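Local coordinates for protein 3-methylaspartate ammonia-lyase (Citrobacter amalonaticus, PDB 1KKO) that catalyses the reversible, magnesium-dependent anti elimination of ammonia from L-threo-3-methylaspartate to give mesaconate, a step of glutamate degradation, at residues E152-C155 / Q159-C162; K210-V215 / A255-S260. All coordinates share one frame; numbering follows the deposited sequence.

Interaction 1 of 2, residues E152-C155 / Q159-C162; sequences EVVC and QLPC
Cys155, in the last turn of helix 150-157, is joined to Cys162 by a disulfide, SG to SG 2.0 Å, while its carbonyl holds the chain that leaves the helix. Gln159, with positive phi, turns the backbone in a Schellman motif, and Leu160 N then donates to Cys155 O at 2.7 Å. That bond is nearly straight, 168° at the hydrogen, and meets a carbonyl lone pair in plane. Cys155 is thus gripped twice, by sulfur and by carbonyl, and here the contact is tight: Leu160 O also comes within 3.5 Å of Cys155 CB. The other side is looser. A methyl of Leu160, CD1, touches Val154 CG1 only lightly at 4.3 Å, and Gln159 turns its CB away from the helix and is exposed. Val154 and Leu160 also pack on helix 339-351, and Cys155 rests against Ala377 of helix 365-378. The torsion of 85° about the S-S bond is near its preferred right angle, but Cys162 has a non-staggered chi1 of -114°, so the closure is probably not wholly relaxed; what the bridge provides is a covalent tie between the helix end and the following loop.

Interaction 2 of 2, residues K210-V215 / A255-S260; sequences KLREYV and AEYIAS
Arg212 and Ser260 join two neighbouring outer helices of the TIM barrel, the C-terminal domain that this lyase shares with the enolase superfamily. The short segments run roughly parallel, 24° apart, as expected for successive helices of a beta/alpha-barrel, but their axes come no closer than 11.3 Å, and long side chains bridge the gap. Arg212 CB points neither at nor away from the other helix; CG lies anti to the backbone N (chi1 178°), the chain runs on extended through CD, and a bend at chi3 (-52°) swings NE and CZ across. CZ comes within 3.6 Å of Ser260 OG. The guanidinium grips Ser260 end-on, both partners in its plane: NH2 gives OG a hydrogen bond of 2.9 Å, and NH1, above the carbonyl plane, makes a longer, more bent one (3.3 Å) to Ser260 O. NH2 also passes Tyr257 CE1 at 3.8 Å, the ring and guanidinium planes almost perpendicular. On the buried side the Tyr257 ring meets Leu211 CD2 at its edge, its hydroxyl hydrogen-bonded to Gly208 O. A weak, long ion pair links Arg212 NH1 to Glu264. Ser260 OG is itself held by its own segment, donating to a lone pair of Tyr257 O at 2.6 Å.

The two contacts illustrate how separate places in a barrel enzyme are joined by different means. Interaction 1 comes first along the chain and is complete before interaction 2 begins; their centres are 41 Å apart, with about 32 Å between nearest atoms. Residues 152-155 and 159-162 lie on helix 150-157 and in the loop leading to strand 169-170, the first barrel strand. Interaction 2 joins helices 209-225 and 251-260, which flank strand 234-238, a strand ending at the magnesium ligand Asp238. Leu211 lies about 9 Å, side chain to side chain, from Asp238, whereas interaction 1 is remote from the annotated sites. One ties a helix end to the loop leading into the barrel; the other joins two helices on its outside.

Interaction 1 of 2, residues E152-C155 / Q159-C162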
ATOM      1  N   GLU A 152     -12.608 -19.827   4.415  1.00 13.07           N
ATOM      2  CA  GLU A 152     -13.409 -21.053   4.508  1.00 13.03           C
ATOM      3  C   GLU A 152     -12.541 -22.260   4.779  1.00 13.07           C
ATOM      4  O   GLU A 152     -12.945 -23.179   5.500  1.00 13.78           O
ATOM      5  CB  GLU A 152     -14.214 -21.253   3.225  1.00 13.52           C
ATOM      6  CG  GLU A 152     -15.310 -20.221   3.053  1.00 15.05           C
ATOM      7  CD  GLU A 152     -16.073 -20.402   1.764  1.00 16.87           C
ATOM      8  OE1 GLU A 152     -15.433 -20.521   0.709  1.00 16.45           O
ATOM      9  OE2 GLU A 152     -17.317 -20.450   1.811  1.00 20.96           O
ATOM     10  N   VAL A 153     -11.354 -22.300   4.210  1.00 13.07           N
ATOM     11  CA  VAL A 153     -10.464 -23.414   4.456  1.00 12.86           C
ATOM     12  C   VAL A 153     -10.124 -23.456   5.937  1.00 13.12           C
ATOM     13  O   VAL A 153     -10.112 -24.535   6.546  1.00 13.68           O
ATOM     14  CB  VAL A 153      -9.166 -23.304   3.629  1.00 12.59           C
ATOM     15  CG1 VAL A 153      -8.182 -24.388   4.030  1.00 12.61           C
ATOM     16  CG2 VAL A 153      -9.460 -23.390   2.137  1.00 12.91           C
ATOM     17  N   VAL A 154      -9.851 -22.294   6.527  1.00 13.08           N
ATOM     18  CA  VAL A 154      -9.518 -22.230   7.940  1.00 13.45           C
ATOM     19  C   VAL A 154     -10.721 -22.685   8.757  1.00 14.02           C
ATOM     20  O   VAL A 154     -10.599 -23.517   9.653  1.00 14.10           O
ATOM     21  CB  VAL A 154      -9.071 -20.825   8.367  1.00 12.69           C
ATOM     22  CG1 VAL A 154      -8.805 -20.783   9.870  1.00 12.68           C
ATOM     23  CG2 VAL A 154      -7.820 -20.413   7.615  1.00 13.48           C
ATOM     24  N   CYS A 155     -11.894 -22.163   8.453  1.00 13.91           N
ATOM     25  CA  CYS A 155     -13.074 -22.579   9.218  1.00 14.96           C
ATOM     26  C   CYS A 155     -13.333 -24.078   9.098  1.00 14.85           C
ATOM     27  O   CYS A 155     -13.755 -24.722  10.066  1.00 15.50           O
ATOM     28  CB  CYS A 155     -14.298 -21.821   8.779  1.00 15.59           C
ATOM     29  SG  CYS A 155     -14.240 -20.081   9.222  1.00 19.15           S
ATOM     30  N   GLN A 159     -12.716 -26.417  12.191  1.00 18.98           N
ATOM     31  CA  GLN A 159     -14.098 -26.634  12.612  1.00 20.14           C
ATOM     32  C   GLN A 159     -14.632 -25.397  13.334  1.00 19.33           C
ATOM     33  O   GLN A 159     -15.020 -25.464  14.510  1.00 20.42           O
ATOM     34  CB  GLN A 159     -14.196 -27.885  13.501  1.00 21.39           C
ATOM     35  CG  GLN A 159     -13.855 -29.170  12.766  1.00 25.04           C
ATOM     36  CD  GLN A 159     -13.884 -30.415  13.640  1.00 29.32           C
ATOM     37  OE1 GLN A 159     -13.596 -31.509  13.163  1.00 32.51           O
ATOM     38  NE2 GLN A 159     -14.235 -30.255  14.913  1.00 31.94           N
ATOM     39  N   LEU A 160     -14.624 -24.263  12.623  1.00 19.12           N
ATOM     40  CA  LEU A 160     -15.079 -22.979  13.139  1.00 18.85           C
ATOM     41  C   LEU A 160     -16.335 -22.553  12.391  1.00 20.05           C
ATOM     42  O   LEU A 160     -16.501 -22.891  11.228  1.00 19.84           O
ATOM     43  CB  LEU A 160     -13.995 -21.910  12.959  1.00 18.46           C
ATOM     44  CG  LEU A 160     -12.588 -22.312  13.392  1.00 18.45           C
ATOM     45  CD1 LEU A 160     -11.614 -21.165  13.114  1.00 17.57           C
ATOM     46  CD2 LEU A 160     -12.525 -22.665  14.849  1.00 18.56           C
ATOM     47  N   PRO A 161     -17.214 -21.795  13.035  1.00 20.79           N
ATOM     48  CA  PRO A 161     -18.515 -21.490  12.438  1.00 21.89           C
ATOM     49  C   PRO A 161     -18.481 -20.566  11.240  1.00 22.58           C
ATOM     50  O   PRO A 161     -19.397 -20.670  10.431  1.00 23.85           O
ATOM     51  CB  PRO A 161     -19.256 -20.809  13.585  1.00 21.88           C
ATOM     52  CG  PRO A 161     -18.172 -20.156  14.317  1.00 22.54           C
ATOM     53  CD  PRO A 161     -17.088 -21.188  14.373  1.00 21.38           C
ATOM     54  N   CYS A 162     -17.490 -19.682  11.133  1.00 23.25           N
ATOM     55  CA  CYS A 162     -17.372 -18.776   9.986  1.00 23.90           C
ATOM     56  C   CYS A 162     -18.521 -17.770   9.808  1.00 23.77           C
ATOM     57  O   CYS A 162     -18.961 -17.531   8.686  1.00 23.80           O
ATOM     58  CB  CYS A 162     -17.202 -19.575   8.684  1.00 24.06           C
ATOM     59  SG  CYS A 162     -15.591 -19.352   7.885  1.00 26.01           S
TER

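Interaction 2 of 2, residues K210-V215 / A255-S260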
ATOM      1  N   LYS A 210       4.660  14.410  28.236  1.00 21.70           N
ATOM      2  CA  LYS A 210       4.459  14.546  26.795  1.00 21.61           C
ATOM      3  C   LYS A 210       3.371  13.569  26.327  1.00 21.02           C
ATOM      4  O   LYS A 210       2.451  13.953  25.611  1.00 20.57           O
ATOM      5  CB  LYS A 210       5.771  14.362  26.036  1.00 22.35           C
ATOM      6  CG  LYS A 210       6.706  15.580  26.159  1.00 24.26           C
ATOM      7  CD  LYS A 210       8.132  15.261  25.784  1.00 27.15           C
ATOM      8  CE  LYS A 210       9.102  16.325  26.313  1.00 29.15           C
ATOM      9  NZ  LYS A 210       9.516  17.289  25.260  1.00 30.34           N
ATOM     10  N   LEU A 211       3.449  12.318  26.763  1.00 20.24           N
ATOM     11  CA  LEU A 211       2.429  11.353  26.380  1.00 19.90           C
ATOM     12  C   LEU A 211       1.078  11.776  26.936  1.00 20.23           C
ATOM     13  O   LEU A 211       0.057  11.635  26.277  1.00 20.13           O
ATOM     14  CB  LEU A 211       2.791   9.947  26.844  1.00 19.17           C
ATOM     15  CG  LEU A 211       1.698   8.912  26.576  1.00 18.46           C
ATOM     16  CD1 LEU A 211       1.350   8.846  25.094  1.00 17.96           C
ATOM     17  CD2 LEU A 211       2.161   7.564  27.074  1.00 18.78           C
ATOM     18  N   ARG A 212       1.055  12.309  28.153  1.00 20.76           N
ATOM     19  CA  ARG A 212      -0.198  12.769  28.730  1.00 21.19           C
ATOM     20  C   ARG A 212      -0.848  13.820  27.831  1.00 21.40           C
ATOM     21  O   ARG A 212      -2.039  13.749  27.520  1.00 21.85           O
ATOM     22  CB  ARG A 212       0.039  13.369  30.111  1.00 21.54           C
ATOM     23  CG  ARG A 212      -1.224  13.907  30.732  1.00 23.19           C
ATOM     24  CD  ARG A 212      -1.018  14.551  32.085  1.00 24.89           C
ATOM     25  NE  ARG A 212      -0.293  13.642  32.951  1.00 26.09           N
ATOM     26  CZ  ARG A 212      -0.813  12.555  33.498  1.00 27.51           C
ATOM     27  NH1 ARG A 212      -2.089  12.234  33.298  1.00 28.33           N
ATOM     28  NH2 ARG A 212      -0.050  11.784  34.253  1.00 28.36           N
ATOM     29  N   GLU A 213      -0.038  14.778  27.406  1.00 21.57           N
ATOM     30  CA  GLU A 213      -0.504  15.862  26.561  1.00 21.94           C
ATOM     31  C   GLU A 213      -0.921  15.332  25.188  1.00 20.88           C
ATOM     32  O   GLU A 213      -1.876  15.824  24.593  1.00 20.79           O
ATOM     33  CB  GLU A 213       0.573  16.943  26.473  1.00 23.22           C
ATOM     34  CG  GLU A 213       0.864  17.522  27.855  1.00 26.57           C
ATOM     35  CD  GLU A 213       1.581  18.853  27.835  1.00 30.70           C
ATOM     36  OE1 GLU A 213       1.174  19.734  27.050  1.00 33.34           O
ATOM     37  OE2 GLU A 213       2.540  19.023  28.627  1.00 33.75           O
ATOM     38  N   TYR A 214      -0.220  14.312  24.705  1.00 19.44           N
ATOM     39  CA  TYR A 214      -0.586  13.704  23.433  1.00 18.87           C
ATOM     40  C   TYR A 214      -1.947  12.996  23.498  1.00 18.57           C
ATOM     41  O   TYR A 214      -2.759  13.116  22.577  1.00 17.95           O
ATOM     42  CB  TYR A 214       0.488  12.728  22.960  1.00 18.60           C
ATOM     43  CG  TYR A 214       0.085  12.088  21.652  1.00 17.39           C
ATOM     44  CD1 TYR A 214       0.137  12.811  20.467  1.00 17.25           C
ATOM     45  CD2 TYR A 214      -0.406  10.788  21.606  1.00 16.72           C
ATOM     46  CE1 TYR A 214      -0.262  12.253  19.277  1.00 16.27           C
ATOM     47  CE2 TYR A 214      -0.796  10.224  20.418  1.00 15.88           C
ATOM     48  CZ  TYR A 214      -0.733  10.961  19.258  1.00 15.87           C
ATOM     49  OH  TYR A 214      -1.136  10.381  18.072  1.00 15.70           O
ATOM     50  N   VAL A 215      -2.209  12.255  24.573  1.00 18.57           N
ATOM     51  CA  VAL A 215      -3.481  11.559  24.688  1.00 19.06           C
ATOM     52  C   VAL A 215      -4.619  12.571  24.679  1.00 19.45           C
ATOM     53  O   VAL A 215      -5.660  12.351  24.058  1.00 19.37           O
ATOM     54  CB  VAL A 215      -3.561  10.667  25.939  1.00 19.15           C
ATOM     55  CG1 VAL A 215      -4.924  10.026  26.047  1.00 18.77           C
ATOM     56  CG2 VAL A 215      -2.498   9.582  25.886  1.00 19.45           C
ATOM     57  N   ALA A 255       1.927   1.332  36.775  1.00 19.65           N
ATOM     58  CA  ALA A 255       0.473   1.206  36.762  1.00 20.00           C
ATOM     59  C   ALA A 255      -0.203   2.505  37.177  1.00 20.63           C
ATOM     60  O   ALA A 255      -1.204   2.900  36.599  1.00 20.65           O
ATOM     61  CB  ALA A 255       0.030   0.073  37.657  1.00 19.97           C
ATOM     62  N   GLU A 256       0.347   3.177  38.185  1.00 21.42           N
ATOM     63  CA  GLU A 256      -0.211   4.450  38.617  1.00 22.32           C
ATOM     64  C   GLU A 256      -0.245   5.438  37.459  1.00 21.69           C
ATOM     65  O   GLU A 256      -1.249   6.111  37.232  1.00 21.84           O
ATOM     66  CB  GLU A 256       0.614   5.041  39.767  1.00 23.13           C
ATOM     67  CG  GLU A 256       0.197   6.451  40.159  1.00 25.78           C
ATOM     68  CD  GLU A 256       1.142   7.091  41.159  1.00 28.82           C
ATOM     69  OE1 GLU A 256       2.323   6.684  41.224  1.00 30.80           O
ATOM     70  OE2 GLU A 256       0.702   8.007  41.878  1.00 31.52           O
ATOM     71  N   TYR A 257       0.870   5.544  36.744  1.00 21.05           N
ATOM     72  CA  TYR A 257       0.959   6.472  35.625  1.00 20.68           C
ATOM     73  C   TYR A 257      -0.009   6.086  34.504  1.00 19.97           C
ATOM     74  O   TYR A 257      -0.728   6.926  33.975  1.00 19.90           O
ATOM     75  CB  TYR A 257       2.381   6.531  35.072  1.00 20.91           C
ATOM     76  CG  TYR A 257       2.432   7.274  33.762  1.00 20.62           C
ATOM     77  CD1 TYR A 257       2.287   8.653  33.724  1.00 20.05           C
ATOM     78  CD2 TYR A 257       2.560   6.592  32.561  1.00 19.61           C
ATOM     79  CE1 TYR A 257       2.301   9.341  32.526  1.00 19.97           C
ATOM     80  CE2 TYR A 257       2.576   7.270  31.354  1.00 19.45           C
ATOM     81  CZ  TYR A 257       2.450   8.645  31.339  1.00 19.65           C
ATOM     82  OH  TYR A 257       2.475   9.313  30.135  1.00 19.01           O
ATOM     83  N   ILE A 258      -0.009   4.811  34.134  1.00 19.45           N
ATOM     84  CA  ILE A 258      -0.895   4.332  33.076  1.00 19.32           C
ATOM     85  C   ILE A 258      -2.348   4.625  33.441  1.00 19.98           C
ATOM     86  O   ILE A 258      -3.122   5.104  32.619  1.00 19.70           O
ATOM     87  CB  ILE A 258      -0.664   2.829  32.842  1.00 18.88           C
ATOM     88  CG1 ILE A 258       0.692   2.601  32.169  1.00 18.48           C
ATOM     89  CG2 ILE A 258      -1.768   2.238  31.973  1.00 18.42           C
ATOM     90  CD1 ILE A 258       1.183   1.196  32.263  1.00 18.28           C
ATOM     91  N   ALA A 259      -2.722   4.354  34.686  1.00 20.37           N
ATOM     92  CA  ALA A 259      -4.088   4.614  35.128  1.00 20.76           C
ATOM     93  C   ALA A 259      -4.439   6.102  35.021  1.00 21.45           C
ATOM     94  O   ALA A 259      -5.576   6.465  34.702  1.00 21.85           O
ATOM     95  CB  ALA A 259      -4.272   4.129  36.559  1.00 20.93           C
ATOM     96  N   SER A 260      -3.456   6.961  35.285  1.00 21.96           N
ATOM     97  CA  SER A 260      -3.669   8.402  35.240  1.00 22.23           C
ATOM     98  C   SER A 260      -3.973   8.915  33.835  1.00 21.84           C
ATOM     99  O   SER A 260      -4.477  10.023  33.669  1.00 22.63           O
ATOM    100  CB  SER A 260      -2.462   9.154  35.825  1.00 22.52           C
ATOM    101  OG  SER A 260      -1.390   9.268  34.902  1.00 23.72           O
TER